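Local coordinates for beta-lactamase (Sphaerobacter thermophilus, PDB 4EWF), which probably catalyses the hydrolysis of the beta-lactam ring, turning a beta-lactam and water into a substituted beta-amino acid, at residues Ala16-Ala19 against Ala20-Thr24; Ala50-Thr53 against Val54-Pro57; Gln195-Pro198 against Arg199-Gly202; Pro247-His250 against Ala251-Ala255; Asp258-Arg261 against Ala262-Ala266. One frame throughout, in Å; residues are numbered along the deposited sequence.

Overall arrangement
Contacts 1, 4 and 5 belong to the two terminal helices sharing one side of the five-stranded antiparallel sheet: contact 1 lies on helix 12-22, and contacts 4 and 5 on successive parts of helix 249-266, their centres about 16 Å apart; contact 1 touches contacts 4 and 5. Contact 3, in the loop before strand 212-220, meets helix 249-266 through a salt bridge to contact 4 and by packing on contact 5. Contact 2 opens helix 55-67 near the centre of the molecule and touches none of the others, although contact 3 comes within about 7 Å at the nearest atoms. All five follow in numerical order along the chain; contact 2, holding the probable active serine, lies away from both terminal helices.

Contact 1: Ala16-Ala19 against Ala20-Thr24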
# COMPACT_ATOMS: atom_id res chain seq x y z
N ALA A 16 7.70 -1.30 -21.61
CA ALA A 16 8.06 -2.69 -21.95
C ALA A 16 7.83 -3.66 -20.80
O ALA A 16 7.38 -4.79 -21.03
CB ALA A 16 9.53 -2.78 -22.42
N ALA A 17 8.16 -3.25 -19.58
CA ALA A 17 7.94 -4.09 -18.41
C ALA A 17 6.45 -4.36 -18.22
O ALA A 17 6.02 -5.48 -17.88
CB ALA A 17 8.52 -3.42 -17.15
N VAL A 18 5.65 -3.33 -18.43
CA VAL A 18 4.20 -3.46 -18.33
C VAL A 18 3.68 -4.42 -19.39
O VAL A 18 2.91 -5.33 -19.09
CB VAL A 18 3.49 -2.08 -18.45
CG1 VAL A 18 1.96 -2.23 -18.62
CG2 VAL A 18 3.80 -1.22 -17.23
N ALA A 19 4.13 -4.23 -20.63
CA ALA A 19 3.67 -5.06 -21.73
C ALA A 19 3.99 -6.53 -21.48
O ALA A 19 3.18 -7.41 -21.74
CB ALA A 19 4.27 -4.60 -23.07
N ALA A 20 5.19 -6.81 -20.96
CA ALA A 20 5.58 -8.17 -20.66
C ALA A 20 4.70 -8.76 -19.55
O ALA A 20 4.38 -9.94 -19.57
CB ALA A 20 7.05 -8.25 -20.27
N ALA A 21 4.34 -7.94 -18.57
CA ALA A 21 3.53 -8.42 -17.46
C ALA A 21 2.13 -8.81 -17.96
O ALA A 21 1.52 -9.75 -17.46
CB ALA A 21 3.45 -7.36 -16.36
N GLU A 22 1.64 -8.09 -18.96
CA GLU A 22 0.29 -8.30 -19.48
C GLU A 22 0.21 -9.32 -20.62
O GLU A 22 -0.88 -9.65 -21.10
CB GLU A 22 -0.31 -6.98 -19.95
CG GLU A 22 -0.48 -5.96 -18.84
CD GLU A 22 -1.17 -4.70 -19.32
OE1 GLU A 22 -0.96 -4.30 -20.49
OE2 GLU A 22 -1.93 -4.09 -18.52
N ALA A 23 1.37 -9.82 -21.04
CA ALA A 23 1.44 -10.67 -22.22
C ALA A 23 0.61 -11.95 -22.10
O ALA A 23 0.12 -12.46 -23.11
CB ALA A 23 2.89 -10.99 -22.56
N THR A 24 0.44 -12.48 -20.89
CA THR A 24 -0.34 -13.71 -20.75
C THR A 24 -1.84 -13.46 -20.50
O THR A 24 -2.58 -14.38 -20.19
CB THR A 24 0.23 -14.67 -19.67
OG1 THR A 24 0.42 -13.96 -18.44
CG2 THR A 24 1.57 -15.24 -20.14
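Ala16 and Ala20, with Ala17 and Ala21 beside them, form successive turns of helix 12-22, the N-terminal helix that lies with helix 249-266 on one side of the five-stranded sheet of this class A beta-lactamase fold.

The backbone bonds follow the ordinary i to i+4 pattern. Ala20 N donates to Ala16 O over 3.0 Å, Ala21 N to Ala17 O over 3.1 Å, and Glu22 N to Val18 O over 3.0 Å. Glu22 N also has a weak bond to Ala19 O at 3.2 Å, so that one amide is shared between two carbonyls.

The apolar contacts are made by small groups. A run of alanines suits this helix: on the solvent side Ala16, Ala19 and Ala20 carry nothing larger than a methyl, whereas Ala17 rests on Ile259 and Ala21 on Ala255, both from helix 249-266, where short side chains allow a close approach. Val18 is the buried member, and its branched side chain divides its work. With CG1 anti to the backbone N (chi1 169°), that methyl lies alongside the end of Glu22, while CG2 is left for Ile259.

The polar element is Glu22. It runs beside Val18 and in the same direction, its chain extended beyond CG, and its carboxylate reaches Val28 N and His42 NE2, both bound by OE2; the helix is thereby tied to the neighbouring strands 27-33 and 39-42. The other carboxylate oxygen, Glu22 OE1, stops 4.0 Å from Val18 CG1, and Glu22 CG lies 3.5 Å from Val18 O.

Contact 2: Ala50-Thr53 against Val54-Pro57; sequences AAST and VKIP
The entry into helix 55-67, where Ser52 and Lys55 meet on one side of a tight 3-10 turn, is buried near the centre of the molecule. Lys55 N donates to Ser52 O at 3.0 Å and Ile56 N to Thr53 O at 3.0 Å, each from above the carbonyl plane, as is common in a tight i to i+3 turn. Before the serine, Ala51 adopts an unusual backbone conformation (phi 50°, psi -141°) that turns the chain into the helix. Ser52 and Lys55 fit the SxxK motif of class A beta-lactamases, in which the serine is the nucleophile, a role Ser52 probably has here. The lysine leaves with CG anti to its carbonyl carbon (chi1 -62°) and then runs fully extended, laying CG 3.3 Å from Ser52 O and bringing NZ to 3.4 Å from Ser52 OG. Ser113 OG bonds to both tips, Asn115 OD1 also takes Lys55 NZ, and a bound sulfate accepts from Ser52 OG. Thr53 OG1, in the same turn, sits between its own N and carbonyl carbon and donates to Ala50 O at 2.9 Å, joining Thr53 N on the same face of that carbonyl. Ala50 CB meets Val54 CB at 4.1 Å, and Pro57, having no amide hydrogen, leaves its CD 3.8 Å from Thr53 O.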
# COMPACT_ATOMS: atom_id res chain seq x y z
N ALA A 50 -8.50 -3.53 -4.20
CA ALA A 50 -7.43 -2.94 -3.43
C ALA A 50 -6.68 -4.00 -2.65
O ALA A 50 -5.48 -3.85 -2.39
CB ALA A 50 -7.97 -1.88 -2.46
N ALA A 51 -7.37 -5.08 -2.29
CA ALA A 51 -6.79 -6.03 -1.34
C ALA A 51 -6.27 -5.24 -0.13
O ALA A 51 -6.87 -4.25 0.29
CB ALA A 51 -5.66 -6.83 -2.00
N SER A 52 -5.12 -5.64 0.40
CA SER A 52 -4.59 -5.00 1.60
C SER A 52 -4.05 -3.58 1.45
O SER A 52 -3.66 -2.98 2.44
CB SER A 52 -3.51 -5.89 2.21
OG SER A 52 -4.10 -7.05 2.76
N THR A 53 -4.00 -3.02 0.23
CA THR A 53 -3.42 -1.69 0.09
C THR A 53 -4.30 -0.67 0.80
O THR A 53 -3.84 0.39 1.20
CB THR A 53 -3.23 -1.25 -1.38
OG1 THR A 53 -4.51 -1.16 -2.03
CG2 THR A 53 -2.34 -2.23 -2.11
N VAL A 54 -5.57 -1.01 1.00
CA VAL A 54 -6.51 -0.10 1.65
C VAL A 54 -6.16 0.12 3.14
O VAL A 54 -6.73 0.97 3.81
CB VAL A 54 -7.98 -0.59 1.47
CG1 VAL A 54 -8.25 -1.82 2.32
CG2 VAL A 54 -8.98 0.56 1.76
N LYS A 55 -5.20 -0.65 3.64
CA LYS A 55 -4.74 -0.42 5.00
C LYS A 55 -3.98 0.91 5.13
O LYS A 55 -3.75 1.39 6.24
CB LYS A 55 -3.94 -1.62 5.49
CG LYS A 55 -4.81 -2.87 5.52
CD LYS A 55 -4.03 -4.15 5.86
CE LYS A 55 -4.98 -5.36 5.75
NZ LYS A 55 -4.30 -6.62 6.17
N ILE A 56 -3.62 1.51 4.00
CA ILE A 56 -2.95 2.81 4.04
C ILE A 56 -3.90 3.91 4.52
O ILE A 56 -3.64 4.54 5.53
CB ILE A 56 -2.32 3.19 2.68
CG1 ILE A 56 -1.09 2.31 2.40
CG2 ILE A 56 -1.95 4.69 2.64
CD1 ILE A 56 -0.56 2.46 0.96
N PRO A 57 -5.01 4.13 3.80
CA PRO A 57 -5.92 5.16 4.31
C PRO A 57 -6.48 4.81 5.68
O PRO A 57 -6.82 5.73 6.42
CB PRO A 57 -7.03 5.21 3.25
CG PRO A 57 -6.91 3.93 2.49
CD PRO A 57 -5.45 3.58 2.50

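Contact 3: Gln195-Pro198 against Arg199-Gly202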
# COMPACT_ATOMS: atom_id res chain seq x y z
N GLN A 195 7.56 -2.64 6.17
CA GLN A 195 7.06 -3.65 5.22
C GLN A 195 7.98 -4.88 5.20
O GLN A 195 9.18 -4.76 4.99
CB GLN A 195 6.98 -3.02 3.82
CG GLN A 195 6.61 -3.98 2.69
CD GLN A 195 5.35 -4.76 2.99
OE1 GLN A 195 5.38 -5.97 3.10
NE2 GLN A 195 4.22 -4.06 3.11
N GLN A 196 7.42 -6.07 5.42
CA GLN A 196 8.27 -7.26 5.52
C GLN A 196 8.48 -8.03 4.22
O GLN A 196 9.32 -8.92 4.17
CB GLN A 196 7.77 -8.19 6.63
CG GLN A 196 7.88 -7.56 8.00
CD GLN A 196 7.88 -8.58 9.12
OE1 GLN A 196 7.70 -9.79 8.89
NE2 GLN A 196 8.09 -8.11 10.35
N ASN A 197 7.71 -7.71 3.18
CA ASN A 197 7.86 -8.38 1.90
C ASN A 197 8.64 -7.51 0.90
O ASN A 197 8.07 -6.58 0.32
CB ASN A 197 6.49 -8.72 1.32
CG ASN A 197 6.59 -9.45 -0.02
OD1 ASN A 197 7.68 -9.79 -0.46
ND2 ASN A 197 5.45 -9.70 -0.65
N PRO A 198 9.93 -7.81 0.69
CA PRO A 198 10.78 -7.00 -0.19
C PRO A 198 10.75 -7.42 -1.67
O PRO A 198 11.61 -6.96 -2.43
CB PRO A 198 12.18 -7.30 0.34
CG PRO A 198 12.10 -8.73 0.75
CD PRO A 198 10.70 -8.89 1.34
N ARG A 199 9.79 -8.25 -2.07
CA ARG A 199 9.85 -8.88 -3.38
C ARG A 199 9.17 -8.07 -4.48
O ARG A 199 9.22 -8.44 -5.65
CB ARG A 199 9.21 -10.28 -3.32
CG ARG A 199 9.94 -11.25 -2.39
CD ARG A 199 9.15 -12.54 -2.24
NE ARG A 199 9.73 -13.44 -1.24
CZ ARG A 199 9.56 -13.30 0.07
NH1 ARG A 199 8.86 -12.26 0.54
NH2 ARG A 199 10.11 -14.16 0.92
N ARG A 200 8.51 -6.98 -4.10
CA ARG A 200 7.78 -6.20 -5.11
C ARG A 200 8.46 -4.84 -5.33
O ARG A 200 9.53 -4.78 -5.95
CB ARG A 200 6.29 -6.09 -4.73
CG ARG A 200 5.68 -7.48 -4.44
CD ARG A 200 4.21 -7.47 -4.05
NE ARG A 200 3.83 -8.77 -3.51
CZ ARG A 200 2.60 -9.10 -3.09
NH1 ARG A 200 1.61 -8.21 -3.16
NH2 ARG A 200 2.38 -10.32 -2.61
N ILE A 201 7.88 -3.76 -4.82
CA ILE A 201 8.54 -2.46 -4.94
C ILE A 201 9.96 -2.56 -4.37
O ILE A 201 10.92 -1.99 -4.92
CB ILE A 201 7.75 -1.35 -4.22
CG1 ILE A 201 6.51 -0.98 -5.03
CG2 ILE A 201 8.63 -0.13 -3.97
CD1 ILE A 201 5.50 -0.12 -4.29
N GLY A 202 10.11 -3.30 -3.29
CA GLY A 202 11.40 -3.33 -2.61
C GLY A 202 12.50 -4.10 -3.31
O GLY A 202 13.67 -4.03 -2.92
O HOH W 1 8.30 -12.01 3.32
O HOH W 2 8.06 -5.10 -1.94
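Asn197 and Arg199 make the firm half of this loop. Asn197 CG is anti to the backbone N (chi1 -179°), which brings OD1 forward over the next residues, where it accepts from Arg199 N at 3.1 Å: an Asx turn. Arg199 then sends its chain, extended from CG to NE, past the amide, and its NH1 reaches the same OD1 at 2.9 Å. The two donors arrive from opposite faces of the amide plane, well out of it, while OD1 lies near the guanidinium plane at its edge. One oxygen thus fixes both the start and the end of the arginine. Asparagine suits the place because its short amide can also offer ND2, which lies 3.4 Å from Arg200 NE; these two donors converge on Glu253 OE2 instead of bonding each other. A water gripped by three bonds ties Asn197 O (2.7 Å), Arg200 N (2.9 Å) and Gly202 N (3.0 Å) together. Gly202 has no side chain to press on Pro198 CA, so the chain can fold close, with Pro198 O 3.1 Å from Gly202 C.

The solvent side is looser. There a second water accepts from Arg199 NH1 at 2.8 Å and makes a weak bond to Gln196 O, out where Gln196 and Arg199 are exposed.

Arg200 turns inward instead: NE forms a salt bridge with Glu253, NH2 bonds Ser219 OG, and NH1 bonds Asn225 O. Arg200 thus joins the loop to helix 249-266, to the outermost strand 212-220 and to its neighbour 223-232.

Contact 4: Pro247-His250 against Ala251-Ala255; sequences PDLH and AGEQA
Asp248 is the N-cap of helix 249-266, the C-terminal helix that covers the sheet of the class A fold, and its side chain caps Ala251 N. Asp248 CG sits between its own N and carbonyl carbon (chi1 46°), and this folds the carboxylate back over the first turn. There Asp248 OD1 accepts from Ala251 N at 2.9 Å, with the donor nearly in line with the C-O bond. A short acidic side chain suits this place, since it satisfies an early amide of the helix and would probably interact well with the positive end of the helix dipole. The usual i to i+4 bonds follow, starting with Gly252 N to Asp248 O at 3.0 Å.

Leu249 and Glu253, one turn apart, pass each other at a slant. Leu249 CD1 lies 3.8 Å from Glu253 CG, so methyl packs on methylene while the carboxylate continues beyond to its salt-bridge partner Arg200.

His250 and Gln254 instead run side by side in the same direction, both with CG anti to the backbone N. Their flat groups are nevertheless turned 74° apart, and His250 CE1 comes within 3.5 Å of Gln254 NE2; Gln254 OE1 is bonded to Arg203. Polar side chains suit this outward helix face, where His250 is exposed and Gln254 partly so.

Just before the cap in the chain, Pro247 CD lies 3.7 Å from Ala251 CB.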
# COMPACT_ATOMS: atom_id res chain seq x y z
N PRO A 247 -0.34 -14.88 -14.17
CA PRO A 247 -0.45 -16.34 -14.03
C PRO A 247 -0.42 -16.87 -12.59
O PRO A 247 -1.10 -17.85 -12.29
CB PRO A 247 0.76 -16.84 -14.82
CG PRO A 247 0.93 -15.79 -15.89
CD PRO A 247 0.67 -14.50 -15.16
N ASP A 248 0.35 -16.24 -11.72
CA ASP A 248 0.47 -16.71 -10.34
C ASP A 248 1.14 -15.66 -9.49
O ASP A 248 1.52 -14.59 -9.98
CB ASP A 248 1.25 -18.04 -10.27
CG ASP A 248 2.53 -18.02 -11.12
OD1 ASP A 248 3.25 -16.99 -11.12
OD2 ASP A 248 2.82 -19.04 -11.78
N LEU A 249 1.28 -15.96 -8.20
CA LEU A 249 1.88 -15.01 -7.27
C LEU A 249 3.28 -14.60 -7.73
O LEU A 249 3.61 -13.42 -7.74
CB LEU A 249 1.93 -15.62 -5.86
CG LEU A 249 2.75 -14.83 -4.83
CD1 LEU A 249 2.11 -13.46 -4.55
CD2 LEU A 249 2.95 -15.66 -3.53
N HIS A 250 4.10 -15.58 -8.10
CA HIS A 250 5.46 -15.29 -8.56
C HIS A 250 5.46 -14.29 -9.72
O HIS A 250 6.26 -13.35 -9.76
CB HIS A 250 6.15 -16.57 -9.00
CG HIS A 250 7.44 -16.33 -9.72
ND1 HIS A 250 7.53 -16.23 -11.09
CD2 HIS A 250 8.71 -16.17 -9.25
CE1 HIS A 250 8.79 -16.01 -11.44
NE2 HIS A 250 9.52 -15.97 -10.34
N ALA A 251 4.56 -14.49 -10.68
CA ALA A 251 4.52 -13.61 -11.84
C ALA A 251 4.11 -12.19 -11.43
O ALA A 251 4.63 -11.20 -11.95
CB ALA A 251 3.57 -14.16 -12.90
N GLY A 252 3.17 -12.09 -10.50
CA GLY A 252 2.74 -10.79 -10.01
C GLY A 252 3.87 -10.04 -9.32
O GLY A 252 4.12 -8.87 -9.61
N GLU A 253 4.57 -10.71 -8.41
CA GLU A 253 5.67 -10.08 -7.70
C GLU A 253 6.79 -9.68 -8.66
O GLU A 253 7.31 -8.57 -8.58
CB GLU A 253 6.17 -10.96 -6.55
CG GLU A 253 5.04 -11.23 -5.53
CD GLU A 253 5.53 -11.79 -4.20
OE1 GLU A 253 6.30 -12.80 -4.21
OE2 GLU A 253 5.14 -11.23 -3.15
N GLN A 254 7.14 -10.57 -9.58
CA GLN A 254 8.19 -10.26 -10.56
C GLN A 254 7.84 -9.03 -11.42
O GLN A 254 8.70 -8.19 -11.71
CB GLN A 254 8.47 -11.48 -11.44
CG GLN A 254 9.51 -11.25 -12.52
CD GLN A 254 10.64 -12.26 -12.43
OE1 GLN A 254 11.65 -12.02 -11.77
NE2 GLN A 254 10.46 -13.40 -13.09
N ALA A 255 6.58 -8.93 -11.83
CA ALA A 255 6.14 -7.81 -12.65
C ALA A 255 6.31 -6.48 -11.92
O ALA A 255 6.81 -5.53 -12.48
CB ALA A 255 4.68 -8.00 -13.07

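Contact 5: Asp258-Arg261 against Ala262-Ala266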
# COMPACT_ATOMS: atom_id res chain seq x y z
N ASP A 258 10.01 -5.61 -11.64
CA ASP A 258 10.57 -5.20 -12.94
C ASP A 258 10.10 -3.80 -13.36
O ASP A 258 10.86 -2.99 -13.91
CB ASP A 258 10.19 -6.20 -14.04
CG ASP A 258 10.96 -7.51 -13.94
OD1 ASP A 258 12.00 -7.55 -13.26
OD2 ASP A 258 10.52 -8.51 -14.55
N ILE A 259 8.83 -3.53 -13.15
CA ILE A 259 8.29 -2.21 -13.47
C ILE A 259 8.98 -1.13 -12.61
O ILE A 259 9.39 -0.07 -13.11
CB ILE A 259 6.77 -2.20 -13.24
CG1 ILE A 259 6.08 -3.01 -14.35
CG2 ILE A 259 6.23 -0.77 -13.18
CD1 ILE A 259 4.61 -3.38 -14.02
N THR A 260 9.12 -1.42 -11.31
CA THR A 260 9.77 -0.51 -10.36
C THR A 260 11.26 -0.28 -10.72
O THR A 260 11.76 0.85 -10.76
CB THR A 260 9.64 -1.07 -8.90
OG1 THR A 260 8.26 -1.15 -8.54
CG2 THR A 260 10.37 -0.17 -7.90
N ARG A 261 11.95 -1.36 -11.04
CA ARG A 261 13.34 -1.23 -11.43
C ARG A 261 13.50 -0.33 -12.67
O ARG A 261 14.38 0.53 -12.72
CB ARG A 261 13.95 -2.60 -11.71
CG ARG A 261 15.42 -2.53 -12.00
CD ARG A 261 15.78 -3.34 -13.22
NE ARG A 261 16.31 -4.64 -12.87
CZ ARG A 261 15.79 -5.79 -13.29
NH1 ARG A 261 16.35 -6.95 -12.93
NH2 ARG A 261 14.73 -5.79 -14.08
N ALA A 262 12.66 -0.57 -13.67
CA ALA A 262 12.72 0.19 -14.90
C ALA A 262 12.42 1.66 -14.61
O ALA A 262 12.97 2.54 -15.23
CB ALA A 262 11.71 -0.36 -15.92
N ALA A 263 11.53 1.91 -13.65
CA ALA A 263 11.19 3.28 -13.28
C ALA A 263 12.35 3.98 -12.56
O ALA A 263 12.62 5.17 -12.80
CB ALA A 263 9.91 3.31 -12.42
N LEU A 264 13.06 3.23 -11.71
CA LEU A 264 14.22 3.78 -11.02
C LEU A 264 15.31 4.17 -12.02
O LEU A 264 15.94 5.23 -11.90
CB LEU A 264 14.76 2.77 -9.99
CG LEU A 264 13.95 2.57 -8.69
CD1 LEU A 264 14.40 1.30 -7.96
CD2 LEU A 264 14.06 3.78 -7.74
N GLN A 265 15.54 3.31 -13.01
CA GLN A 265 16.49 3.62 -14.08
C GLN A 265 16.03 4.82 -14.92
O GLN A 265 16.81 5.72 -15.23
CB GLN A 265 16.71 2.40 -14.98
CG GLN A 265 17.40 1.22 -14.27
CD GLN A 265 17.33 -0.07 -15.08
OE1 GLN A 265 16.66 -0.13 -16.12
NE2 GLN A 265 18.00 -1.11 -14.60
N ALA A 266 14.75 4.84 -15.28
CA ALA A 266 14.24 5.90 -16.16
C ALA A 266 14.40 7.30 -15.55
O ALA A 266 14.69 8.27 -16.25
CB ALA A 266 12.77 5.64 -16.55
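Arg261 and Gln265, one helical turn apart, run side by side in the same direction on the outer side of helix 249-266, and Gln265 CD lies 4.1 Å from Arg261 CD. The aliphatic part of the glutamine also crosses the backbone below it, with Gln265 CG 3.5 Å from Arg261 O. On the next face of the helix, Leu264 lies over the Thr260 carbonyl: its CG is 3.5 Å from Thr260 O, and its CD1 is 4.3 Å from Thr260 CG2. Elsewhere round the helix, Ala262 CB touches Asp258 O at 3.4 Å.

These neighbours are set by the backbone, where Leu264 N donates to Thr260 O at 2.9 Å and Gln265 N to Arg261 O at 3.0 Å. The long Arg261 chain starts anti to the backbone N (chi1 -175°) and then bends twice, at chi2 and chi3. That curl turns the guanidinium back toward the preceding turn, where NH2 forms a salt bridge with Asp258 OD1 at 3.4 Å; Tyr204 adds a cation-pi contact. Thr260 OG1, in a buried setting, finds its acceptor in Ile256 O within the same helix.

Farther out, the small Ala262 and Ala263 let helix 12-22 approach closely and meet its Val14, while Ile259 and Leu264 are larger and apolar against buried neighbours. Ile259 also faces helix 12-22, and with Ala263 it reaches strand 27-33. Thr260 and Leu264 settle on strand 235-244. One amphipathic helix thereby packs on its N-terminal partner and on the five-stranded antiparallel sheet at once, an arrangement characteristic of the alpha/beta domain of class A beta-lactamases.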